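Local structure of SsfS6 (Streptomyces sp. SF2575, 4FZR) at residues E92-L97 and P157-S162; L72-V77 and R102-L107; V268-D273 and F292-I297; P322-P327 and A360-I365. The protein belongs to the erythromycin biosynthesis CIII-like family and has the GT-B fold, in which two Rossmann-like domains face each other. All blocks are in the same frame, centred on the assembly; numbering follows the deposited sequence.

Contact 1: E92-L97 and P157-S162; sequences EEKPLL and PELIKS
L97 and I160 mark the closest backbone approach, their CA atoms 5.4 Å apart, where the first turns of two helices, 93-97 and 158-162, run with axes 9.3 Å apart and N-to-C directions 38° from parallel. No hydrogen bond joins them; the contact is apolar and most of it is made by L97. Its CD2 branch perches over the notch between two residues of the other helix start, 3.8 Å from CB of P157 and 3.9 Å from CB of L159. CG of L97 faces CG1 of I160 at 4.1 Å, and the same CG1 lies 3.7 Å from the backbone O of L97, which gives I160 both a side-chain and a main-chain neighbour. The leucine crosses all three partners at about a right angle. Both helices belong to the N-terminal Rossmann-like domain of the GT-B fold, the second one following strand 147-150, and P157 holds the N-cap position of that helix. At the solvent side K94 adds its aliphatic stem: CG stands anti to the backbone N (chi1 -165°), the chain then bends at chi2, and CE comes 4.0 Å from CD1 of L159, crossing it roughly at right angles. The other flank faces the C-terminal half of the protein, where E93 forms a salt bridge with R337 and P157 touches D334, both on helix 333-341. The carbonyl of P157 is bound by the hydroxyl of Y132, while K161 on the far side of its helix pairs with E149 in a second salt bridge.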
# COMPACT_ATOMS: atom_id res chain seq x y z
N GLU A 92 -11.65 19.92 33.61
CA GLU A 92 -10.73 19.04 34.32
C GLU A 92 -10.36 17.87 33.42
O GLU A 92 -11.19 17.37 32.67
CB GLU A 92 -11.34 18.54 35.63
CG GLU A 92 -11.58 19.64 36.66
CD GLU A 92 -11.91 19.09 38.04
OE1 GLU A 92 -13.05 19.28 38.50
OE2 GLU A 92 -11.01 18.48 38.66
N GLU A 93 -9.11 17.43 33.51
CA GLU A 93 -8.59 16.43 32.59
C GLU A 93 -9.26 15.06 32.70
O GLU A 93 -9.54 14.42 31.68
CB GLU A 93 -7.08 16.27 32.79
CG GLU A 93 -6.50 15.02 32.17
CD GLU A 93 -5.03 15.15 31.86
OE1 GLU A 93 -4.54 16.29 31.73
OE2 GLU A 93 -4.35 14.11 31.74
N LYS A 94 -9.51 14.61 33.92
CA LYS A 94 -10.00 13.25 34.13
C LYS A 94 -11.41 13.02 33.58
O LYS A 94 -11.63 12.12 32.77
CB LYS A 94 -9.94 12.86 35.61
CG LYS A 94 -10.09 11.37 35.85
CD LYS A 94 -11.34 11.05 36.65
CE LYS A 94 -11.42 9.56 36.99
NZ LYS A 94 -10.24 9.08 37.76
N PRO A 95 -12.38 13.85 34.01
CA PRO A 95 -13.72 13.66 33.46
C PRO A 95 -13.78 13.98 31.97
O PRO A 95 -14.72 13.57 31.29
CB PRO A 95 -14.57 14.65 34.26
CG PRO A 95 -13.61 15.73 34.64
CD PRO A 95 -12.30 15.04 34.87
N LEU A 96 -12.78 14.70 31.48
CA LEU A 96 -12.66 15.00 30.06
C LEU A 96 -12.25 13.74 29.30
O LEU A 96 -12.69 13.50 28.18
CB LEU A 96 -11.63 16.10 29.83
CG LEU A 96 -11.39 16.53 28.38
CD1 LEU A 96 -12.69 16.92 27.72
CD2 LEU A 96 -10.41 17.69 28.33
N LEU A 97 -11.38 12.95 29.93
CA LEU A 97 -10.96 11.68 29.36
C LEU A 97 -12.13 10.72 29.22
O LEU A 97 -12.26 10.01 28.22
CB LEU A 97 -9.87 11.04 30.23
CG LEU A 97 -8.43 11.15 29.72
CD1 LEU A 97 -8.12 12.57 29.27
CD2 LEU A 97 -7.46 10.70 30.80
N PRO A 157 -4.42 6.61 27.41
CA PRO A 157 -5.10 6.54 28.71
C PRO A 157 -6.09 5.38 28.79
O PRO A 157 -6.93 5.22 27.90
CB PRO A 157 -5.85 7.87 28.78
CG PRO A 157 -5.02 8.80 27.97
CD PRO A 157 -4.38 7.99 26.88
N GLU A 158 -6.00 4.58 29.85
CA GLU A 158 -6.95 3.49 30.07
C GLU A 158 -8.32 4.06 30.40
O GLU A 158 -9.33 3.37 30.29
CB GLU A 158 -6.46 2.58 31.20
CG GLU A 158 -6.60 3.18 32.59
CD GLU A 158 -6.00 2.31 33.68
OE1 GLU A 158 -5.90 1.08 33.48
OE2 GLU A 158 -5.62 2.86 34.74
N LEU A 159 -8.35 5.32 30.81
CA LEU A 159 -9.60 6.00 31.15
C LEU A 159 -10.52 6.15 29.94
O LEU A 159 -11.74 6.04 30.06
CB LEU A 159 -9.31 7.38 31.75
CG LEU A 159 -9.40 7.46 33.28
CD1 LEU A 159 -10.84 7.30 33.73
CD2 LEU A 159 -8.50 6.41 33.93
N ILE A 160 -9.92 6.41 28.78
CA ILE A 160 -10.69 6.55 27.55
C ILE A 160 -11.32 5.21 27.17
O ILE A 160 -12.52 5.13 26.93
CB ILE A 160 -9.81 7.06 26.39
CG1 ILE A 160 -9.28 8.46 26.70
CG2 ILE A 160 -10.59 7.06 25.08
CD1 ILE A 160 -8.44 9.08 25.59
N LYS A 161 -10.49 4.17 27.13
CA LYS A 161 -10.96 2.84 26.79
C LYS A 161 -12.04 2.36 27.75
O LYS A 161 -13.09 1.88 27.32
CB LYS A 161 -9.78 1.86 26.78
CG LYS A 161 -10.12 0.45 26.32
CD LYS A 161 -8.90 -0.24 25.75
CE LYS A 161 -8.63 -1.58 26.40
NZ LYS A 161 -7.19 -1.95 26.33
N SER A 162 -11.79 2.48 29.05
CA SER A 162 -12.73 2.00 30.06
C SER A 162 -14.03 2.78 30.04
O SER A 162 -15.11 2.21 30.24
CB SER A 162 -12.10 2.06 31.45
OG SER A 162 -11.74 3.38 31.81

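Contact 2: L72-V77 and R102-L107; sequences LDMPEV and RGYGRL
R106 sends its guanidinium to the main-chain carbonyl of V77 almost head-on: NE lies 3.3 Å from V77 O, with a C=O...N angle of 177° and an N-H...O angle of 149°. NH2 of R106 adds a weak bond to the same V77 O at 3.4 Å, so the oxygen sits at the guanidinium edge, slightly tilted from its plane. The third nitrogen, NH1, is salt-bridged to E167, and R102 O and G103 N lie above one face of the group, toward its rim. Beside this polar link the packing is apolar. V77 has a part in it beyond its carbonyl: its CG2 packs 3.3 Å from the backbone O of G103 and 4.2 Å from CB of L107. M74, a selenomethionine folded at chi2 and chi3, makes a Met-aromatic contact, SE lying 4.2 Å from CE1 of Y104 and obliquely to the ring, 43° off its normal. The same SE lies 4.0 Å from CD2 of L107. CD1 of L72 meets CD1 of L107 at 3.9 Å, the two leucine chains running antiparallel where they meet. The short helix 74-78 thus packs on the N-terminal half of helix 93-122, where the Y104 hydroxyl is hydrogen-bonded to E331 and its ring meets that of Y132.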
# COMPACT_ATOMS: atom_id res chain seq x y z
N LEU A 72 -18.71 10.83 8.38
CA LEU A 72 -18.78 11.15 9.80
C LEU A 72 -17.52 11.84 10.28
O LEU A 72 -16.43 11.57 9.78
CB LEU A 72 -18.92 9.87 10.62
CG LEU A 72 -20.23 9.54 11.32
CD1 LEU A 72 -20.00 8.43 12.34
CD2 LEU A 72 -20.84 10.75 11.99
N ASP A 73 -17.66 12.71 11.27
CA ASP A 73 -16.51 13.25 11.98
C ASP A 73 -16.78 13.09 13.46
O ASP A 73 -17.92 12.91 13.88
CB ASP A 73 -16.26 14.70 11.58
CG ASP A 73 -15.88 14.84 10.12
OD1 ASP A 73 -15.24 13.91 9.59
OD2 ASP A 73 -16.23 15.86 9.50
N MSE A 74 -15.72 13.11 14.26
CA MSE A 74 -15.85 12.79 15.67
C MSE A 74 -16.73 13.77 16.47
O MSE A 74 -17.56 13.34 17.27
CB MSE A 74 -14.47 12.68 16.32
CG MSE A 74 -13.86 11.29 16.21
SE MSE A 74 -15.00 9.90 16.98
CE MSE A 74 -15.47 10.77 18.67
N PRO A 75 -16.57 15.09 16.25
CA PRO A 75 -17.39 16.06 16.98
C PRO A 75 -18.88 15.73 16.88
O PRO A 75 -19.61 15.82 17.86
CB PRO A 75 -17.10 17.38 16.26
CG PRO A 75 -15.72 17.20 15.72
CD PRO A 75 -15.62 15.75 15.34
N GLU A 76 -19.30 15.35 15.68
CA GLU A 76 -20.67 14.92 15.42
C GLU A 76 -21.17 13.96 16.50
O GLU A 76 -22.32 14.06 16.93
CB GLU A 76 -20.72 14.21 14.07
CG GLU A 76 -21.84 14.67 13.18
CD GLU A 76 -21.62 14.22 11.75
OE1 GLU A 76 -20.47 14.31 11.26
OE2 GLU A 76 -22.60 13.76 11.11
N VAL A 77 -20.31 13.04 16.93
CA VAL A 77 -20.73 11.95 17.81
C VAL A 77 -20.29 12.22 19.25
O VAL A 77 -20.83 11.65 20.19
CB VAL A 77 -20.18 10.56 17.33
CG1 VAL A 77 -19.52 10.67 15.97
CG2 VAL A 77 -19.21 9.96 18.35
N ARG A 102 -16.59 8.04 26.06
CA ARG A 102 -17.99 7.76 25.77
C ARG A 102 -18.31 8.11 24.31
O ARG A 102 -19.14 7.47 23.68
CB ARG A 102 -18.91 8.53 26.73
CG ARG A 102 -18.75 8.10 28.18
CD ARG A 102 -19.87 8.64 29.06
NE ARG A 102 -19.85 10.10 29.17
CZ ARG A 102 -19.13 10.78 30.05
NH1 ARG A 102 -18.34 10.15 30.92
NH2 ARG A 102 -19.18 12.10 30.07
N GLY A 103 -17.63 9.13 23.79
CA GLY A 103 -17.74 9.47 22.38
C GLY A 103 -17.37 8.29 21.51
O GLY A 103 -18.15 7.86 20.66
N TYR A 104 -16.17 7.76 21.73
CA TYR A 104 -15.71 6.58 21.00
C TYR A 104 -16.67 5.40 21.16
O TYR A 104 -16.77 4.55 20.27
CB TYR A 104 -14.31 6.18 21.46
CG TYR A 104 -13.22 7.07 20.92
CD1 TYR A 104 -12.97 7.14 19.55
CD2 TYR A 104 -12.42 7.82 21.77
CE1 TYR A 104 -11.97 7.95 19.05
CE2 TYR A 104 -11.42 8.63 21.28
CZ TYR A 104 -11.19 8.69 19.92
OH TYR A 104 -10.19 9.50 19.43
N GLY A 105 -17.35 5.35 22.30
CA GLY A 105 -18.33 4.30 22.53
C GLY A 105 -19.56 4.48 21.67
O GLY A 105 -20.17 3.52 21.22
N ARG A 106 -19.93 5.74 21.43
CA ARG A 106 -21.12 6.04 20.65
C ARG A 106 -20.82 5.96 19.15
O ARG A 106 -21.74 5.80 18.35
CB ARG A 106 -21.66 7.42 21.01
CG ARG A 106 -22.16 7.51 22.44
CD ARG A 106 -23.01 8.75 22.66
NE ARG A 106 -22.23 9.98 22.66
CZ ARG A 106 -21.59 10.47 23.73
NH1 ARG A 106 -21.63 9.83 24.89
NH2 ARG A 106 -20.91 11.60 23.62
N LEU A 107 -19.55 6.07 18.79
CA LEU A 107 -19.13 5.89 17.41
C LEU A 107 -19.43 4.46 16.98
O LEU A 107 -19.76 4.20 15.82
CB LEU A 107 -17.64 6.18 17.25
CG LEU A 107 -17.01 5.79 15.91
CD1 LEU A 107 -17.72 6.46 14.74
CD2 LEU A 107 -15.52 6.12 15.90

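Contact 3: V268-D273 and F292-I297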
# COMPACT_ATOMS: atom_id res chain seq x y z
N VAL A 268 9.72 24.97 5.45
CA VAL A 268 8.80 24.33 4.51
C VAL A 268 7.50 24.05 5.26
O VAL A 268 7.52 23.67 6.43
CB VAL A 268 9.38 23.03 3.91
CG1 VAL A 268 10.70 23.30 3.20
CG2 VAL A 268 9.56 21.98 4.99
N VAL A 269 6.38 24.26 4.59
CA VAL A 269 5.08 24.10 5.24
C VAL A 269 4.28 22.99 4.57
O VAL A 269 3.69 23.18 3.51
CB VAL A 269 4.28 25.42 5.20
CG1 VAL A 269 3.01 25.29 6.02
CG2 VAL A 269 5.14 26.58 5.70
N ALA A 270 4.27 21.82 5.21
CA ALA A 270 3.58 20.65 4.67
C ALA A 270 2.12 20.63 5.10
O ALA A 270 1.78 20.06 6.13
CB ALA A 270 4.28 19.38 5.10
N VAL A 271 1.26 21.25 4.29
CA VAL A 271 -0.17 21.26 4.56
C VAL A 271 -0.95 21.14 3.25
O VAL A 271 -0.36 21.05 2.18
CB VAL A 271 -0.60 22.55 5.28
CG1 VAL A 271 0.01 22.62 6.67
CG2 VAL A 271 -0.22 23.78 4.46
N SER A 272 -2.27 21.12 3.35
CA SER A 272 -3.13 21.05 2.17
C SER A 272 -3.48 22.44 1.66
O SER A 272 -3.32 22.75 0.48
CB SER A 272 -4.40 20.27 2.49
OG SER A 272 -5.04 20.79 3.64
N ASP A 273 -3.97 23.29 2.57
CA ASP A 273 -4.34 24.67 2.25
C ASP A 273 -3.16 25.63 2.41
O ASP A 273 -3.01 26.58 1.63
CB ASP A 273 -5.51 25.12 3.14
CG ASP A 273 -5.25 24.89 4.62
OD1 ASP A 273 -4.08 24.64 4.99
OD2 ASP A 273 -6.21 24.96 5.42
N PHE A 292 3.14 17.48 1.40
CA PHE A 292 4.30 16.67 1.04
C PHE A 292 4.25 15.32 1.74
O PHE A 292 3.63 15.18 2.80
CB PHE A 292 5.59 17.40 1.43
CG PHE A 292 5.78 18.69 0.70
CD1 PHE A 292 6.09 18.70 -0.65
CD2 PHE A 292 5.66 19.90 1.36
CE1 PHE A 292 6.27 19.89 -1.33
CE2 PHE A 292 5.84 21.10 0.69
CZ PHE A 292 6.15 21.09 -0.66
N PRO A 293 4.89 14.30 1.14
CA PRO A 293 5.02 13.02 1.84
C PRO A 293 5.81 13.23 3.12
O PRO A 293 7.04 13.23 3.10
CB PRO A 293 5.79 12.15 0.85
CG PRO A 293 6.53 13.12 -0.01
CD PRO A 293 5.63 14.31 -0.13
N LEU A 294 5.10 13.41 4.23
CA LEU A 294 5.73 13.85 5.47
C LEU A 294 6.85 12.90 5.90
O LEU A 294 7.90 13.34 6.36
CB LEU A 294 4.70 13.98 6.59
CG LEU A 294 5.12 14.87 7.76
CD1 LEU A 294 5.61 16.24 7.29
CD2 LEU A 294 3.98 15.04 8.75
N SER A 295 6.62 11.60 5.73
CA SER A 295 7.63 10.59 6.06
C SER A 295 8.83 10.57 5.12
O SER A 295 9.87 10.01 5.46
CB SER A 295 6.99 9.19 6.11
OG SER A 295 6.13 8.95 5.00
N ALA A 296 8.69 11.18 3.95
CA ALA A 296 9.77 11.21 2.97
C ALA A 296 10.52 12.53 3.00
O ALA A 296 11.68 12.62 2.59
CB ALA A 296 9.22 10.95 1.57
N ILE A 297 9.85 13.57 3.50
CA ILE A 297 10.44 14.90 3.62
C ILE A 297 11.20 15.02 4.94
O ILE A 297 12.06 15.89 5.10
CB ILE A 297 9.34 15.99 3.58
CG1 ILE A 297 9.96 17.39 3.66
CG2 ILE A 297 8.37 15.79 4.73
CD1 ILE A 297 8.93 18.47 3.87
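F292 leans on A270 through one edge of its ring. Beyond CB, with chi1 at -63°, the ring swings to the side of the backbone N, opposite the carbonyl carbon, which brings it beside A270, just where the chain runs on from strand 266-269. CD2 is the first atom to touch, 4.0 Å from both CA and CB of A270, with the alanine CA near the ring plane. Farther out, CE2 comes 4.1 Å from the backbone O of V269, an oblique approach. The ring also meets W220 edge-to-face. This is buried packing in the C-terminal Rossmann-like domain: the chain leaves edge strand 286-289, turns through F292 into the short helix 294-297, and goes on to strand 303-306 across the parallel sheet. P293 is the N-cap residue of that helix, and its carbonyl accepts from the backbone N of both A296 and I297. Two helix residues continue the apolar seam. CD1 of L294 lies 4.1 Å from CB of A270, and CD1 of I297, at the end of an extended chain, comes 3.7 Å from CG2 of V268, the two chains pointing opposite ways. V268 and I297 also touch W220, while S295 packs on R40 of the second subunit.

Contact 4: P322-P327 and A360-I365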
# COMPACT_ATOMS: atom_id res chain seq x y z
N PRO A 322 13.97 16.36 16.30
CA PRO A 322 13.38 17.06 17.46
C PRO A 322 12.11 17.82 17.09
O PRO A 322 12.01 18.35 15.98
CB PRO A 322 14.49 18.02 17.91
CG PRO A 322 15.42 18.13 16.74
CD PRO A 322 15.34 16.81 16.03
N GLN A 323 11.15 17.87 18.02
CA GLN A 323 9.83 18.40 17.72
C GLN A 323 9.43 19.53 18.65
O GLN A 323 9.73 19.50 19.85
CB GLN A 323 8.78 17.30 17.84
CG GLN A 323 9.31 15.88 17.70
CD GLN A 323 8.23 14.83 17.88
OE1 GLN A 323 7.04 15.12 17.77
NE2 GLN A 323 8.64 13.60 18.17
N VAL A 324 8.74 20.52 18.10
CA VAL A 324 8.02 21.48 18.92
C VAL A 324 6.54 21.14 18.78
O VAL A 324 5.95 21.33 17.71
CB VAL A 324 8.27 22.93 18.51
CG1 VAL A 324 7.51 23.88 19.44
CG2 VAL A 324 9.77 23.24 18.53
N SER A 325 5.95 20.63 19.85
CA SER A 325 4.56 20.23 19.84
C SER A 325 3.68 21.29 20.51
O SER A 325 3.93 21.67 21.65
CB SER A 325 4.40 18.89 20.56
OG SER A 325 3.03 18.53 20.68
N VAL A 326 2.67 21.76 19.78
CA VAL A 326 1.67 22.66 20.35
C VAL A 326 0.32 21.94 20.38
O VAL A 326 -0.54 22.16 19.53
CB VAL A 326 1.58 24.01 19.59
CG1 VAL A 326 1.32 23.81 18.10
CG2 VAL A 326 0.53 24.91 20.23
N PRO A 327 0.13 21.06 21.39
CA PRO A 327 -1.00 20.14 21.45
C PRO A 327 -2.36 20.84 21.49
O PRO A 327 -2.47 21.94 22.02
CB PRO A 327 -0.76 19.37 22.75
CG PRO A 327 0.68 19.58 23.07
CD PRO A 327 0.99 20.95 22.58
N ALA A 360 10.35 30.58 20.87
CA ALA A 360 11.32 30.31 21.92
C ALA A 360 11.79 28.86 21.87
O ALA A 360 12.98 28.58 21.93
CB ALA A 360 10.71 30.63 23.29
N ALA A 361 10.83 27.94 21.74
CA ALA A 361 11.13 26.51 21.71
C ALA A 361 12.03 26.14 20.54
O ALA A 361 12.94 25.32 20.68
CB ALA A 361 9.83 25.71 21.65
N CYS A 362 11.78 26.75 19.39
CA CYS A 362 12.57 26.47 18.20
C CYS A 362 14.01 26.95 18.35
O CYS A 362 14.95 26.25 17.96
CB CYS A 362 11.93 27.10 16.96
SG CYS A 362 10.28 26.45 16.59
N ALA A 363 14.18 28.15 18.90
CA ALA A 363 15.51 28.71 19.13
C ALA A 363 16.25 27.89 20.17
O ALA A 363 17.46 27.67 20.07
CB ALA A 363 15.40 30.16 19.58
N ARG A 364 15.52 27.44 21.18
CA ARG A 364 16.06 26.60 22.24
C ARG A 364 16.62 25.31 21.66
O ARG A 364 17.73 24.89 21.99
CB ARG A 364 14.97 26.29 23.26
CG ARG A 364 15.45 25.86 24.63
CD ARG A 364 14.28 25.81 25.60
NE ARG A 364 14.61 25.13 26.85
CZ ARG A 364 13.70 24.71 27.73
NH1 ARG A 364 12.41 24.90 27.50
NH2 ARG A 364 14.08 24.09 28.84
N ILE A 365 15.85 24.69 20.77
CA ILE A 365 16.25 23.45 20.11
C ILE A 365 17.35 23.72 19.10
O ILE A 365 18.27 22.91 18.92
CB ILE A 365 15.06 22.80 19.39
CG1 ILE A 365 14.12 22.17 20.41
CG2 ILE A 365 15.54 21.75 18.39
CD1 ILE A 365 12.70 22.06 19.94
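V324 and I365 are in tight contact, CG2 of the valine lying 3.5 Å from CD1 of the isoleucine. The same CG2 also has SG of C362 at 3.8 Å, while the other branch, CG1, rests 3.7 Å from CB of A361. The valine thus faces three residues on one side of the helix, its two methyls shared among them; chi1 of -179° turns CG1 to the far side from the backbone N and sets it against the alanine. I365 splits its own branches in the same manner. Its CG2, anti to the backbone N, touches the CB-CG side of the P322 ring, 3.9 Å from CB, and its CD1, besides meeting V324, comes 3.9 Å from the backbone O of Q323. No hydrogen bond crosses the contact, so its hold is that of buried apolar surface. The strand and helix segments lie 8.8 Å apart at their axes and run nearly antiparallel, at 161°. What positions the valine is the sheet: V324 is hydrogen-bonded through its backbone to V304 and H306, while Q323 and S325 are bonded to V346 on the other neighbouring strand. The Q323 side chain sets out away from the helix, and its OE1 is held by NE2 of H306. This is the layered packing of a Rossmann-like domain, here the C-terminal one of the GT-B pair. Helix 358-367 lies over strands 323-325 and 345-347, with V346 touching both A361 and I365; helix 370-382 closes over P322 and I365, and helix 333-341 packs on the other face of strand 323-325.

In the fold
From the N terminus, contact 2 opens first, at 72-77, and contact 1 opens at 92-97 before contact 2 closes at 102-107; contact 1 then closes at 157-162. Their segments therefore cross, and both use helix 93-122, to which they bring helices 74-78 and 158-167. The two also touch, CG2 of I160 lying 3.9 Å from CD2 of Y104. Contacts 3 and 4 follow in series in the C-terminal half, each closing its own loop, with centres about 18 Å apart. Both reach the same parallel sheet, through strands 266-269 and 323-325. Contacts 1 and 3 lie on opposite sides of the chain's centre, one in each half.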